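Long-range contacts in 433aa long hypothetical phosphoribosylglycinamide formyl transferase (Pyrococcus horikoshii, PDB 2DWC), which is an uncharacterised member of the ATP-grasp superfamily, related to PurT, and holds adenosine-5'-diphosphate in a pocket of its ATP-grasp domain: residues Ile87-Ala92 with Pro294-Thr299; Leu25-Leu30 with Val45-Arg50; Arg358-Val363 with Met410-Thr415. One frame throughout, in Å; residues are numbered along the deposited sequence.

Interaction 1 (Ile87-Ala92 with Pro294-Thr299)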
ATOM      1  N   ILE B  87      14.085 -10.199 -10.086  1.00 13.85           N
ATOM      2  CA  ILE B  87      12.962 -10.863  -9.422  1.00 13.06           C
ATOM      3  C   ILE B  87      12.008 -11.523 -10.387  1.00 17.47           C
ATOM      4  O   ILE B  87      11.128 -10.869 -10.966  1.00 17.27           O
ATOM      5  CB  ILE B  87      12.208  -9.799  -8.576  1.00 13.74           C
ATOM      6  CG1 ILE B  87      13.183  -9.078  -7.634  1.00 19.70           C
ATOM      7  CG2 ILE B  87      11.087 -10.458  -7.777  1.00 16.41           C
ATOM      8  CD1 ILE B  87      12.571  -7.960  -6.726  1.00 16.47           C
ATOM      9  N   PRO B  88      12.184 -12.823 -10.609  1.00 18.54           N
ATOM     10  CA  PRO B  88      11.297 -13.561 -11.525  1.00 17.81           C
ATOM     11  C   PRO B  88       9.945 -13.703 -10.850  1.00 26.19           C
ATOM     12  O   PRO B  88       9.878 -14.137  -9.705  1.00 26.79           O
ATOM     13  CB  PRO B  88      11.983 -14.924 -11.692  1.00 24.88           C
ATOM     14  CG  PRO B  88      13.311 -14.821 -11.058  1.00 21.55           C
ATOM     15  CD  PRO B  88      13.234 -13.693 -10.030  1.00 16.73           C
ATOM     16  N   GLU B  89       8.861 -13.337 -11.546  1.00 20.20           N
ATOM     17  CA  GLU B  89       7.536 -13.421 -10.964  1.00 24.35           C
ATOM     18  C   GLU B  89       6.748 -14.595 -11.548  1.00 27.65           C
ATOM     19  O   GLU B  89       5.705 -14.993 -11.018  1.00 30.69           O
ATOM     20  CB  GLU B  89       6.821 -12.104 -11.208  1.00 37.12           C
ATOM     21  CG  GLU B  89       7.588 -10.946 -10.589  1.00 50.94           C
ATOM     22  CD  GLU B  89       7.367 -10.883  -9.088  1.00 50.65           C
ATOM     23  OE1 GLU B  89       7.695 -11.863  -8.344  1.00 62.32           O
ATOM     24  OE2 GLU B  89       6.845  -9.846  -8.654  1.00 51.06           O
ATOM     25  N   ILE B  90       7.283 -15.168 -12.612  1.00 25.40           N
ATOM     26  CA  ILE B  90       6.674 -16.320 -13.252  1.00 33.43           C
ATOM     27  C   ILE B  90       7.707 -17.381 -13.563  1.00 36.08           C
ATOM     28  O   ILE B  90       8.907 -17.144 -13.449  1.00 36.07           O
ATOM     29  CB  ILE B  90       5.981 -15.905 -14.538  1.00 31.54           C
ATOM     30  CG1 ILE B  90       6.958 -15.195 -15.478  1.00 35.52           C
ATOM     31  CG2 ILE B  90       4.853 -14.982 -14.186  1.00 32.33           C
ATOM     32  CD1 ILE B  90       6.421 -15.040 -16.895  1.00 40.51           C
ATOM     33  N   GLU B  91       7.233 -18.571 -13.910  1.00 34.84           N
ATOM     34  CA  GLU B  91       8.114 -19.677 -14.247  1.00 38.64           C
ATOM     35  C   GLU B  91       8.555 -19.605 -15.715  1.00 30.99           C
ATOM     36  O   GLU B  91       9.656 -20.046 -16.045  1.00 36.02           O
ATOM     37  CB  GLU B  91       7.396 -21.013 -13.997  1.00 41.43           C
ATOM     38  CG  GLU B  91       8.245 -22.209 -14.319  1.00 49.16           C
ATOM     39  CD  GLU B  91       7.415 -23.370 -14.850  1.00 69.29           C
ATOM     40  OE1 GLU B  91       6.406 -23.728 -14.178  1.00 58.01           O
ATOM     41  OE2 GLU B  91       7.781 -23.914 -15.934  1.00 69.17           O
ATOM     42  N   ALA B  92       7.700 -19.034 -16.580  1.00 33.87           N
ATOM     43  CA  ALA B  92       7.980 -18.943 -18.025  1.00 32.67           C
ATOM     44  C   ALA B  92       8.988 -17.860 -18.402  1.00 30.56           C
ATOM     45  O   ALA B  92       8.689 -16.889 -19.101  1.00 27.12           O
ATOM     46  CB  ALA B  92       6.696 -18.749 -18.793  1.00 39.67           C
ATOM     47  N   PRO B 294       9.251 -20.647  -5.579  1.00 16.49           N
ATOM     48  CA  PRO B 294      10.332 -19.853  -4.994  1.00 18.59           C
ATOM     49  C   PRO B 294      10.153 -18.341  -5.176  1.00 20.09           C
ATOM     50  O   PRO B 294      11.077 -17.651  -5.610  1.00 21.67           O
ATOM     51  CB  PRO B 294      11.563 -20.404  -5.713  1.00 20.21           C
ATOM     52  CG  PRO B 294      11.035 -20.593  -7.105  1.00 23.97           C
ATOM     53  CD  PRO B 294       9.652 -21.183  -6.897  1.00 23.63           C
ATOM     54  N   ARG B 295       8.979 -17.859  -4.782  1.00 19.74           N
ATOM     55  CA  ARG B 295       8.633 -16.441  -4.925  1.00 18.35           C
ATOM     56  C   ARG B 295       7.270 -16.255  -4.326  1.00 19.81           C
ATOM     57  O   ARG B 295       6.597 -17.233  -3.990  1.00 20.33           O
ATOM     58  CB  ARG B 295       8.573 -16.107  -6.440  1.00 18.89           C
ATOM     59  CG  ARG B 295       7.650 -17.000  -7.300  1.00 23.45           C
ATOM     60  CD  ARG B 295       7.859 -16.632  -8.814  1.00 34.76           C
ATOM     61  NE  ARG B 295       8.047 -17.835  -9.596  1.00 48.52           N
ATOM     62  CZ  ARG B 295       9.208 -18.354 -10.014  1.00 49.63           C
ATOM     63  NH1 ARG B 295      10.439 -17.809  -9.787  1.00 25.94           N
ATOM     64  NH2 ARG B 295       9.126 -19.508 -10.643  1.00 51.01           N
ATOM     65  N   PRO B 296       6.823 -14.996  -4.204  1.00 19.51           N
ATOM     66  CA  PRO B 296       5.500 -14.667  -3.663  1.00 19.67           C
ATOM     67  C   PRO B 296       4.481 -15.483  -4.496  1.00 20.38           C
ATOM     68  O   PRO B 296       4.676 -15.719  -5.699  1.00 21.55           O
ATOM     69  CB  PRO B 296       5.372 -13.171  -3.949  1.00 19.10           C
ATOM     70  CG  PRO B 296       6.785 -12.658  -3.765  1.00 20.06           C
ATOM     71  CD  PRO B 296       7.658 -13.776  -4.392  1.00 20.10           C
ATOM     72  N   HIS B 297       3.400 -15.903  -3.859  1.00 16.06           N
ATOM     73  CA  HIS B 297       2.416 -16.756  -4.482  1.00 20.21           C
ATOM     74  C   HIS B 297       1.033 -16.097  -4.361  1.00 19.35           C
ATOM     75  O   HIS B 297       0.768 -15.380  -3.375  1.00 21.60           O
ATOM     76  CB  HIS B 297       2.429 -18.092  -3.715  1.00 26.85           C
ATOM     77  CG  HIS B 297       1.652 -19.181  -4.376  1.00 26.74           C
ATOM     78  ND1 HIS B 297       1.977 -19.670  -5.625  1.00 33.73           N
ATOM     79  CD2 HIS B 297       0.583 -19.897  -3.954  1.00 29.55           C
ATOM     80  CE1 HIS B 297       1.138 -20.640  -5.945  1.00 36.51           C
ATOM     81  NE2 HIS B 297       0.282 -20.797  -4.950  1.00 30.58           N
ATOM     82  N   ASP B 298       0.141 -16.376  -5.307  1.00 20.08           N
ATOM     83  CA  ASP B 298      -1.153 -15.729  -5.244  1.00 19.69           C
ATOM     84  C   ASP B 298      -1.968 -15.904  -3.966  1.00 19.64           C
ATOM     85  O   ASP B 298      -2.597 -14.952  -3.514  1.00 19.14           O
ATOM     86  CB  ASP B 298      -1.999 -16.070  -6.496  1.00 25.22           C
ATOM     87  CG  ASP B 298      -2.109 -17.564  -6.772  1.00 34.62           C
ATOM     88  OD1 ASP B 298      -2.521 -17.909  -7.908  1.00 26.96           O
ATOM     89  OD2 ASP B 298      -1.808 -18.390  -5.879  1.00 26.94           O
ATOM     90  N   THR B 299      -1.902 -17.076  -3.340  1.00 20.13           N
ATOM     91  CA  THR B 299      -2.681 -17.309  -2.117  1.00 19.19           C
ATOM     92  C   THR B 299      -2.228 -16.351  -1.031  1.00 19.01           C
ATOM     93  O   THR B 299      -3.010 -15.982  -0.153  1.00 22.55           O
ATOM     94  CB  THR B 299      -2.498 -18.752  -1.637  1.00 24.14           C
ATOM     95  OG1 THR B 299      -1.115 -18.970  -1.343  1.00 22.47           O
ATOM     96  CG2 THR B 299      -2.967 -19.739  -2.756  1.00 24.76           C
TER
HETATM   97  O   HOH W   1       5.751 -14.002  -7.508  1.00 28.58           O

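Interaction 2 (Leu25-Leu30 with Val45-Arg50)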
ATOM      1  N   LEU B  25      10.756  -9.547 -13.485  1.00 16.15           N
ATOM      2  CA  LEU B  25      10.550 -10.325 -14.728  1.00 15.42           C
ATOM      3  C   LEU B  25       9.165 -10.940 -14.561  1.00 18.99           C
ATOM      4  O   LEU B  25       8.999 -12.013 -13.941  1.00 16.69           O
ATOM      5  CB  LEU B  25      11.651 -11.365 -14.903  1.00 16.70           C
ATOM      6  CG  LEU B  25      13.050 -10.715 -15.009  1.00 17.53           C
ATOM      7  CD1 LEU B  25      14.081 -11.867 -15.349  1.00 18.21           C
ATOM      8  CD2 LEU B  25      13.151  -9.594 -16.109  1.00 16.94           C
ATOM      9  N   GLY B  26       8.149 -10.270 -15.145  1.00 16.22           N
ATOM     10  CA  GLY B  26       6.769 -10.684 -14.915  1.00 16.09           C
ATOM     11  C   GLY B  26       6.164  -9.521 -14.163  1.00 19.51           C
ATOM     12  O   GLY B  26       6.634  -9.158 -13.070  1.00 19.33           O
ATOM     13  N   SER B  27       5.123  -8.903 -14.744  1.00 16.04           N
ATOM     14  CA  SER B  27       4.557  -7.698 -14.159  1.00 13.40           C
ATOM     15  C   SER B  27       3.089  -7.827 -13.825  1.00 16.28           C
ATOM     16  O   SER B  27       2.323  -6.882 -13.995  1.00 16.59           O
ATOM     17  CB  SER B  27       4.768  -6.527 -15.143  1.00 16.39           C
ATOM     18  OG  SER B  27       6.177  -6.341 -15.379  1.00 16.86           O
ATOM     19  N   GLY B  28       2.690  -9.022 -13.381  1.00 14.99           N
ATOM     20  CA  GLY B  28       1.296  -9.221 -12.968  1.00 17.69           C
ATOM     21  C   GLY B  28       0.987  -8.589 -11.599  1.00 18.39           C
ATOM     22  O   GLY B  28       1.754  -7.767 -11.081  1.00 16.25           O
ATOM     23  N   GLU B  29      -0.145  -8.999 -11.006  1.00 15.96           N
ATOM     24  CA  GLU B  29      -0.578  -8.423  -9.757  1.00 15.70           C
ATOM     25  C   GLU B  29       0.419  -8.604  -8.601  1.00 15.36           C
ATOM     26  O   GLU B  29       0.460  -7.752  -7.717  1.00 17.06           O
ATOM     27  CB  GLU B  29      -1.953  -8.988  -9.372  1.00 16.06           C
ATOM     28  CG  GLU B  29      -1.995 -10.516  -9.293  1.00 20.05           C
ATOM     29  CD  GLU B  29      -2.509 -11.224 -10.578  1.00 31.07           C
ATOM     30  OE1 GLU B  29      -2.169 -10.846 -11.738  1.00 25.17           O
ATOM     31  OE2 GLU B  29      -3.242 -12.216 -10.394  1.00 24.93           O
ATOM     32  N   LEU B  30       1.161  -9.711  -8.595  1.00 15.24           N
ATOM     33  CA  LEU B  30       2.115  -9.936  -7.521  1.00 12.59           C
ATOM     34  C   LEU B  30       3.280  -8.947  -7.685  1.00 16.66           C
ATOM     35  O   LEU B  30       3.707  -8.300  -6.713  1.00 16.38           O
ATOM     36  CB  LEU B  30       2.596 -11.404  -7.576  1.00 14.58           C
ATOM     37  CG  LEU B  30       1.442 -12.434  -7.495  1.00 19.59           C
ATOM     38  CD1 LEU B  30       2.102 -13.786  -7.182  1.00 27.57           C
ATOM     39  CD2 LEU B  30       0.405 -12.110  -6.400  1.00 20.94           C
ATOM     40  N   VAL B  45      12.151   0.980  -9.753  1.00 13.30           N
ATOM     41  CA  VAL B  45      11.561  -0.262 -10.280  1.00 13.93           C
ATOM     42  C   VAL B  45      11.498  -0.306 -11.797  1.00 14.50           C
ATOM     43  O   VAL B  45      10.985   0.630 -12.413  1.00 14.57           O
ATOM     44  CB  VAL B  45      10.076  -0.409  -9.815  1.00 14.28           C
ATOM     45  CG1 VAL B  45       9.481  -1.749 -10.299  1.00 13.43           C
ATOM     46  CG2 VAL B  45      10.023  -0.365  -8.289  1.00 15.17           C
ATOM     47  N   VAL B  46      12.002  -1.389 -12.381  1.00 13.66           N
ATOM     48  CA  VAL B  46      11.905  -1.564 -13.822  1.00 11.65           C
ATOM     49  C   VAL B  46      11.092  -2.864 -13.944  1.00 12.14           C
ATOM     50  O   VAL B  46      11.433  -3.877 -13.332  1.00 13.58           O
ATOM     51  CB  VAL B  46      13.267  -1.716 -14.452  1.00 15.51           C
ATOM     52  CG1 VAL B  46      13.111  -1.998 -15.941  1.00 15.84           C
ATOM     53  CG2 VAL B  46      14.021  -0.442 -14.268  1.00 14.86           C
ATOM     54  N   ALA B  47      10.006  -2.797 -14.718  1.00 13.70           N
ATOM     55  CA  ALA B  47       9.090  -3.935 -14.859  1.00 14.22           C
ATOM     56  C   ALA B  47       9.111  -4.473 -16.271  1.00 14.10           C
ATOM     57  O   ALA B  47       8.959  -3.706 -17.221  1.00 16.27           O
ATOM     58  CB  ALA B  47       7.656  -3.435 -14.511  1.00 14.91           C
ATOM     59  N   VAL B  48       9.220  -5.785 -16.392  1.00 11.90           N
ATOM     60  CA  VAL B  48       9.274  -6.442 -17.702  1.00 15.72           C
ATOM     61  C   VAL B  48       8.142  -7.444 -17.859  1.00 16.25           C
ATOM     62  O   VAL B  48       7.768  -8.147 -16.905  1.00 15.85           O
ATOM     63  CB  VAL B  48      10.623  -7.238 -17.826  1.00 12.58           C
ATOM     64  CG1 VAL B  48      10.814  -7.852 -19.258  1.00 14.69           C
ATOM     65  CG2 VAL B  48      11.800  -6.283 -17.488  1.00 15.15           C
ATOM     66  N   ASP B  49       7.576  -7.508 -19.058  1.00 12.66           N
ATOM     67  CA  ASP B  49       6.591  -8.543 -19.333  1.00 14.64           C
ATOM     68  C   ASP B  49       6.393  -8.652 -20.847  1.00 17.62           C
ATOM     69  O   ASP B  49       7.056  -7.944 -21.608  1.00 16.91           O
ATOM     70  CB  ASP B  49       5.252  -8.309 -18.608  1.00 15.22           C
ATOM     71  CG  ASP B  49       4.556  -9.624 -18.244  1.00 19.33           C
ATOM     72  OD1 ASP B  49       4.483 -10.559 -19.099  1.00 19.52           O
ATOM     73  OD2 ASP B  49       4.011  -9.721 -17.110  1.00 18.25           O
ATOM     74  N   ARG B  50       5.515  -9.551 -21.276  1.00 14.56           N
ATOM     75  CA  ARG B  50       5.301  -9.758 -22.713  1.00 15.60           C
ATOM     76  C   ARG B  50       4.276  -8.849 -23.324  1.00 16.71           C
ATOM     77  O   ARG B  50       4.064  -8.886 -24.565  1.00 17.80           O
ATOM     78  CB  ARG B  50       4.907 -11.234 -22.994  1.00 18.24           C
ATOM     79  CG  ARG B  50       3.625 -11.608 -22.321  1.00 20.58           C
ATOM     80  CD  ARG B  50       3.353 -13.125 -22.433  1.00 32.09           C
ATOM     81  NE  ARG B  50       3.342 -13.578 -23.819  1.00 45.63           N
ATOM     82  CZ  ARG B  50       2.414 -13.243 -24.716  1.00 52.03           C
ATOM     83  NH1 ARG B  50       1.406 -12.430 -24.383  1.00 51.79           N
ATOM     84  NH2 ARG B  50       2.463 -13.765 -25.937  1.00 52.29           N
TER

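Interaction 3 (Arg358-Val363 with Met410-Thr415). With SO4 (sulfate ion), chain G.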
ATOM      1  N   ARG B 358     -14.426  -3.273 -17.280  1.00 14.75           N
ATOM      2  CA  ARG B 358     -15.062  -2.328 -16.375  1.00 16.07           C
ATOM      3  C   ARG B 358     -15.799  -3.205 -15.350  1.00 18.67           C
ATOM      4  O   ARG B 358     -16.183  -4.366 -15.635  1.00 20.12           O
ATOM      5  CB  ARG B 358     -15.999  -1.325 -17.092  1.00 25.61           C
ATOM      6  CG  ARG B 358     -16.903  -1.794 -18.119  1.00 35.67           C
ATOM      7  CD  ARG B 358     -17.679  -0.546 -18.606  1.00 32.71           C
ATOM      8  NE  ARG B 358     -16.950   0.233 -19.600  1.00 25.73           N
ATOM      9  CZ  ARG B 358     -17.200   1.512 -19.905  1.00 26.66           C
ATOM     10  NH1 ARG B 358     -18.168   2.185 -19.276  1.00 25.87           N
ATOM     11  NH2 ARG B 358     -16.509   2.131 -20.858  1.00 25.62           N
ATOM     12  N   PHE B 359     -15.930  -2.666 -14.152  1.00 17.21           N
ATOM     13  CA  PHE B 359     -16.484  -3.422 -13.038  1.00 16.81           C
ATOM     14  C   PHE B 359     -17.646  -2.680 -12.454  1.00 19.89           C
ATOM     15  O   PHE B 359     -17.539  -1.480 -12.190  1.00 18.39           O
ATOM     16  CB  PHE B 359     -15.404  -3.537 -11.957  1.00 16.92           C
ATOM     17  CG  PHE B 359     -14.106  -4.077 -12.446  1.00 18.91           C
ATOM     18  CD1 PHE B 359     -13.129  -3.235 -12.991  1.00 15.68           C
ATOM     19  CD2 PHE B 359     -13.875  -5.454 -12.421  1.00 22.01           C
ATOM     20  CE1 PHE B 359     -11.951  -3.767 -13.501  1.00 17.63           C
ATOM     21  CE2 PHE B 359     -12.693  -5.986 -12.942  1.00 22.48           C
ATOM     22  CZ  PHE B 359     -11.730  -5.109 -13.488  1.00 18.07           C
ATOM     23  N   ARG B 360     -18.767  -3.354 -12.219  1.00 15.96           N
ATOM     24  CA  ARG B 360     -19.860  -2.621 -11.576  1.00 17.33           C
ATOM     25  C   ARG B 360     -20.344  -3.381 -10.355  1.00 16.61           C
ATOM     26  O   ARG B 360     -19.899  -4.477 -10.081  1.00 19.25           O
ATOM     27  CB  ARG B 360     -21.024  -2.331 -12.531  1.00 19.30           C
ATOM     28  CG  ARG B 360     -21.817  -3.556 -12.935  1.00 28.78           C
ATOM     29  CD  ARG B 360     -23.010  -3.117 -13.803  1.00 44.33           C
ATOM     30  NE  ARG B 360     -23.822  -4.282 -14.147  1.00 34.32           N
ATOM     31  CZ  ARG B 360     -24.833  -4.286 -15.016  1.00 43.53           C
ATOM     32  NH1 ARG B 360     -25.195  -3.172 -15.667  1.00 32.30           N
ATOM     33  NH2 ARG B 360     -25.477  -5.430 -15.242  1.00 34.97           N
ATOM     34  N   GLY B 361     -21.278  -2.780  -9.645  1.00 18.50           N
ATOM     35  CA  GLY B 361     -21.742  -3.389  -8.396  1.00 16.84           C
ATOM     36  C   GLY B 361     -21.010  -2.788  -7.215  1.00 21.18           C
ATOM     37  O   GLY B 361     -21.175  -3.247  -6.068  1.00 18.64           O
ATOM     38  N   LEU B 362     -20.245  -1.698  -7.447  1.00 16.23           N
ATOM     39  CA  LEU B 362     -19.441  -1.097  -6.376  1.00 15.44           C
ATOM     40  C   LEU B 362     -20.191  -0.387  -5.269  1.00 17.09           C
ATOM     41  O   LEU B 362     -19.676  -0.276  -4.168  1.00 18.65           O
ATOM     42  CB  LEU B 362     -18.357  -0.122  -6.978  1.00 16.33           C
ATOM     43  CG  LEU B 362     -17.483  -0.820  -8.028  1.00 19.57           C
ATOM     44  CD1 LEU B 362     -16.503   0.236  -8.665  1.00 18.14           C
ATOM     45  CD2 LEU B 362     -16.703  -1.995  -7.379  1.00 18.27           C
ATOM     46  N   VAL B 363     -21.395   0.129  -5.550  1.00 16.96           N
ATOM     47  CA  VAL B 363     -22.118   0.790  -4.451  1.00 17.80           C
ATOM     48  C   VAL B 363     -22.351  -0.257  -3.352  1.00 19.15           C
ATOM     49  O   VAL B 363     -22.052  -0.027  -2.166  1.00 20.33           O
ATOM     50  CB  VAL B 363     -23.475   1.363  -4.913  1.00 17.36           C
ATOM     51  CG1 VAL B 363     -24.246   1.881  -3.667  1.00 17.48           C
ATOM     52  CG2 VAL B 363     -23.221   2.570  -5.841  1.00 18.65           C
ATOM     53  N   MET B 410     -20.509  -9.693  -5.555  1.00 19.54           N
ATOM     54  CA  MET B 410     -21.308  -8.517  -5.818  1.00 22.15           C
ATOM     55  C   MET B 410     -20.811  -7.749  -7.047  1.00 24.38           C
ATOM     56  O   MET B 410     -21.479  -6.826  -7.537  1.00 23.83           O
ATOM     57  CB  MET B 410     -21.255  -7.583  -4.611  1.00 24.29           C
ATOM     58  CG  MET B 410     -22.036  -8.113  -3.407  1.00 26.35           C
ATOM     59  SD  MET B 410     -21.852  -6.963  -2.016  1.00 31.07           S
ATOM     60  CE  MET B 410     -22.955  -7.625  -0.791  1.00 32.47           C
ATOM     61  N   ILE B 411     -19.636  -8.125  -7.541  1.00 21.62           N
ATOM     62  CA  ILE B 411     -19.070  -7.404  -8.679  1.00 20.61           C
ATOM     63  C   ILE B 411     -19.334  -8.074 -10.027  1.00 22.33           C
ATOM     64  O   ILE B 411     -19.162  -9.291 -10.171  1.00 25.56           O
ATOM     65  CB  ILE B 411     -17.557  -7.189  -8.434  1.00 24.89           C
ATOM     66  CG1 ILE B 411     -17.394  -6.226  -7.230  1.00 24.94           C
ATOM     67  CG2 ILE B 411     -16.881  -6.602  -9.709  1.00 22.14           C
ATOM     68  CD1 ILE B 411     -16.035  -6.260  -6.652  1.00 38.07           C
ATOM     69  N   GLU B 412     -19.817  -7.298 -10.997  1.00 19.19           N
ATOM     70  CA  GLU B 412     -20.049  -7.823 -12.351  1.00 19.37           C
ATOM     71  C   GLU B 412     -19.042  -7.135 -13.255  1.00 23.93           C
ATOM     72  O   GLU B 412     -18.645  -5.987 -12.992  1.00 21.11           O
ATOM     73  CB  GLU B 412     -21.463  -7.476 -12.851  1.00 25.22           C
ATOM     74  CG  GLU B 412     -22.540  -8.176 -12.019  1.00 30.23           C
ATOM     75  CD  GLU B 412     -23.887  -8.090 -12.672  1.00 40.63           C
ATOM     76  OE1 GLU B 412     -24.108  -7.128 -13.430  1.00 33.94           O
ATOM     77  OE2 GLU B 412     -24.726  -8.983 -12.417  1.00 47.20           O
ATOM     78  N   LEU B 413     -18.651  -7.823 -14.313  1.00 19.90           N
ATOM     79  CA  LEU B 413     -17.651  -7.272 -15.238  1.00 25.76           C
ATOM     80  C   LEU B 413     -18.055  -7.346 -16.690  1.00 27.22           C
ATOM     81  O   LEU B 413     -18.831  -8.230 -17.093  1.00 22.36           O
ATOM     82  CB  LEU B 413     -16.318  -8.050 -15.118  1.00 34.85           C
ATOM     83  CG  LEU B 413     -16.013  -8.902 -13.890  1.00 46.23           C
ATOM     84  CD1 LEU B 413     -14.697  -9.650 -14.076  1.00 42.70           C
ATOM     85  CD2 LEU B 413     -15.930  -8.010 -12.671  1.00 47.32           C
ATOM     86  N   ARG B 414     -17.538  -6.418 -17.493  1.00 19.85           N
ATOM     87  CA  ARG B 414     -17.771  -6.512 -18.925  1.00 22.87           C
ATOM     88  C   ARG B 414     -16.561  -5.913 -19.604  1.00 26.93           C
ATOM     89  O   ARG B 414     -15.687  -5.350 -18.936  1.00 20.93           O
ATOM     90  CB  ARG B 414     -19.031  -5.772 -19.374  1.00 24.43           C
ATOM     91  CG  ARG B 414     -18.939  -4.228 -19.474  1.00 23.22           C
ATOM     92  CD  ARG B 414     -20.116  -3.772 -20.384  1.00 25.02           C
ATOM     93  NE  ARG B 414     -20.298  -2.317 -20.500  1.00 27.48           N
ATOM     94  CZ  ARG B 414     -19.622  -1.527 -21.328  1.00 38.43           C
ATOM     95  NH1 ARG B 414     -18.683  -2.036 -22.124  1.00 30.44           N
ATOM     96  NH2 ARG B 414     -19.917  -0.228 -21.396  1.00 31.36           N
ATOM     97  N   THR B 415     -16.472  -6.075 -20.920  1.00 21.41           N
ATOM     98  CA  THR B 415     -15.358  -5.463 -21.646  1.00 18.83           C
ATOM     99  C   THR B 415     -15.976  -4.577 -22.703  1.00 25.38           C
ATOM    100  O   THR B 415     -17.196  -4.451 -22.791  1.00 24.30           O
ATOM    101  CB  THR B 415     -14.442  -6.503 -22.275  1.00 25.28           C
ATOM    102  OG1 THR B 415     -15.192  -7.298 -23.196  1.00 27.46           O
ATOM    103  CG2 THR B 415     -13.879  -7.429 -21.189  1.00 22.48           C
TER
HETATM  104  S   SO4 G 603     -23.302   0.228 -19.563  1.00 44.81           S
HETATM  105  O1  SO4 G 603     -23.534   0.075 -21.037  1.00 54.54           O
HETATM  106  O2  SO4 G 603     -24.165  -0.743 -18.813  1.00 55.17           O
HETATM  107  O3  SO4 G 603     -21.857  -0.035 -19.253  1.00 54.14           O
HETATM  108  O4  SO4 G 603     -23.639   1.628 -19.145  1.00 59.94           O

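Interaction 1 (Ile87-Ala92 with Pro294-Thr299)
R295 drives its side chain into the bend that follows strand 85-88, and nearly everything tight in this contact is that one arginine against backbone. R295 CD rests against two carbonyl oxygens, 3.3 Å from P88 O and 3.5 Å from E89 O. The chain bends at chi3 (132°), carrying the guanidinium against the next carbonyl. There I90 O sits over the centre of the flat group, 3.6 Å above its plane, while P294 CG covers the opposite face nearer the rim. R295 NH2 reaches E91 CA at 3.7 Å, and NH1 is hydrogen-bonded to T115 OG1 of helix 112-118. The other half of the contact is looser and wet. E89 turns its first bond away from the loop, yet its carboxylate swings back, and OE1 takes a hydrogen bond from a water at 3.0 Å. The same water donates to P296 O at 2.7 Å, bridging where direct contact is slight: E89 OE1 and P296 CD are 4.4 Å apart. I90 O, buried here, has no hydrogen-bonding partner in the model; the charge of R295 probably compensates it, so the preATP-grasp and ATP-grasp parts meet here through charge, shape and one water.

Interaction 2 (Leu25-Leu30 with Val45-Arg50)
S27 and D49 are brought together by their first torsions: the serine sets OG beside its own backbone N (chi1 -60°), facing strand 44-49, and the aspartate adopts an unusual chi1 of -148° that brings its carboxylate to the turn after strand 21-25. D49 OD2 thereby receives S27 N in a short, almost straight bond of 2.7 Å, with the donor on the anti side but 33° out of the carboxylate plane. The other oxygen, OD1, accepts R50 N at 2.6 Å through its anti lone pair, so both ends of the carboxylate are pinned by backbone amides and its rotation is fixed. V48 O meanwhile takes G26 N at 2.8 Å, with S27 OG adding a weak bond to the same oxygen. A47 CB closes against S27 OG at 3.4 Å. One residue back on each strand, at the parallel bridge, L25 and V48 lie side by side and point the same way, CD2 of L25 meeting CG2 of V48 at 3.8 Å. G28 occupies the N-cap position of helix 29-40. Strand 21-25, this helix and strand 44-49 make a parallel beta-alpha-beta unit, and the glycine-bearing turn, facing an acidic residue at the end of the second strand, is consistent with the Rossmann-like preATP-grasp domain.

Interaction 3 (Arg358-Val363 with Met410-Thr415)
R358 and R414 leave neighbouring strands on the same face and run side by side, their guanidinium groups laid flat on each other with planes only 7° apart and centres 4.1 Å apart. The overlap is displaced: R358 CD lies over the centre of the R414 group, whereas R414 NH2 falls toward the rim of the R358 group. A bend at chi3 (83°) in R358 makes this possible, its partner staying extended from CG to NE. A sulfate ion, probably from the crystallisation liquor, meets the edge of R414 in plane, O3 accepting from NE at 3.0 Å and from NH2 at 2.9 Å; W420 NE1 also binds it. Further along the same face R360 and E412 cross, guanidinium and carboxylate nearly coplanar. NE and NH2 of R360 converge side-on upon one oxygen, E412 OE1, at 2.9 Å and 2.8 Å, in a salt bridge, and R360 makes a cation-pi contact with W420 as well. On the other face the pairing is apolar: L413 CD2 comes to the edge of the F359 ring, 3.3 Å from F359 CD2, and I411 CG2 approaches the ring edge too. The backbones that carry them form an antiparallel ladder in which R358 with R414 and R360 with E412 are hydrogen-bonded pairs; R360 N to E412 O is 2.7 Å. F359 and R360 also pair, antiparallel, with a strand of the second subunit, so the sheet runs on across the interface. E412 would offset the charge of R360, while the sulfate held by R414 probably eases its stacking on R358.

Interactions 1 and 2 share the parallel sheet of the preATP-grasp domain, their centres 11 Å apart. Strand 21-25 lies between the other two strands involved, and its last residue, L25, joins them: L25 O lies 2.7 Å from E89 N, and L25 N 2.9 Å from I87 O, both probable hydrogen bonds. The loop of interaction 1 also packs on the helix of interaction 2, P296 O lying 3.5 Å from L30 CD1. Interaction 1 comes near the bound ADP, about 8 Å from the E91 side chain. Interaction 3 stands apart at the second subunit, its nearest atoms about 11 Å from interaction 2 and 16 Å from interaction 1; strand 386-393 spans the gap, R386 in a salt bridge with D298 and L387 packing on F359.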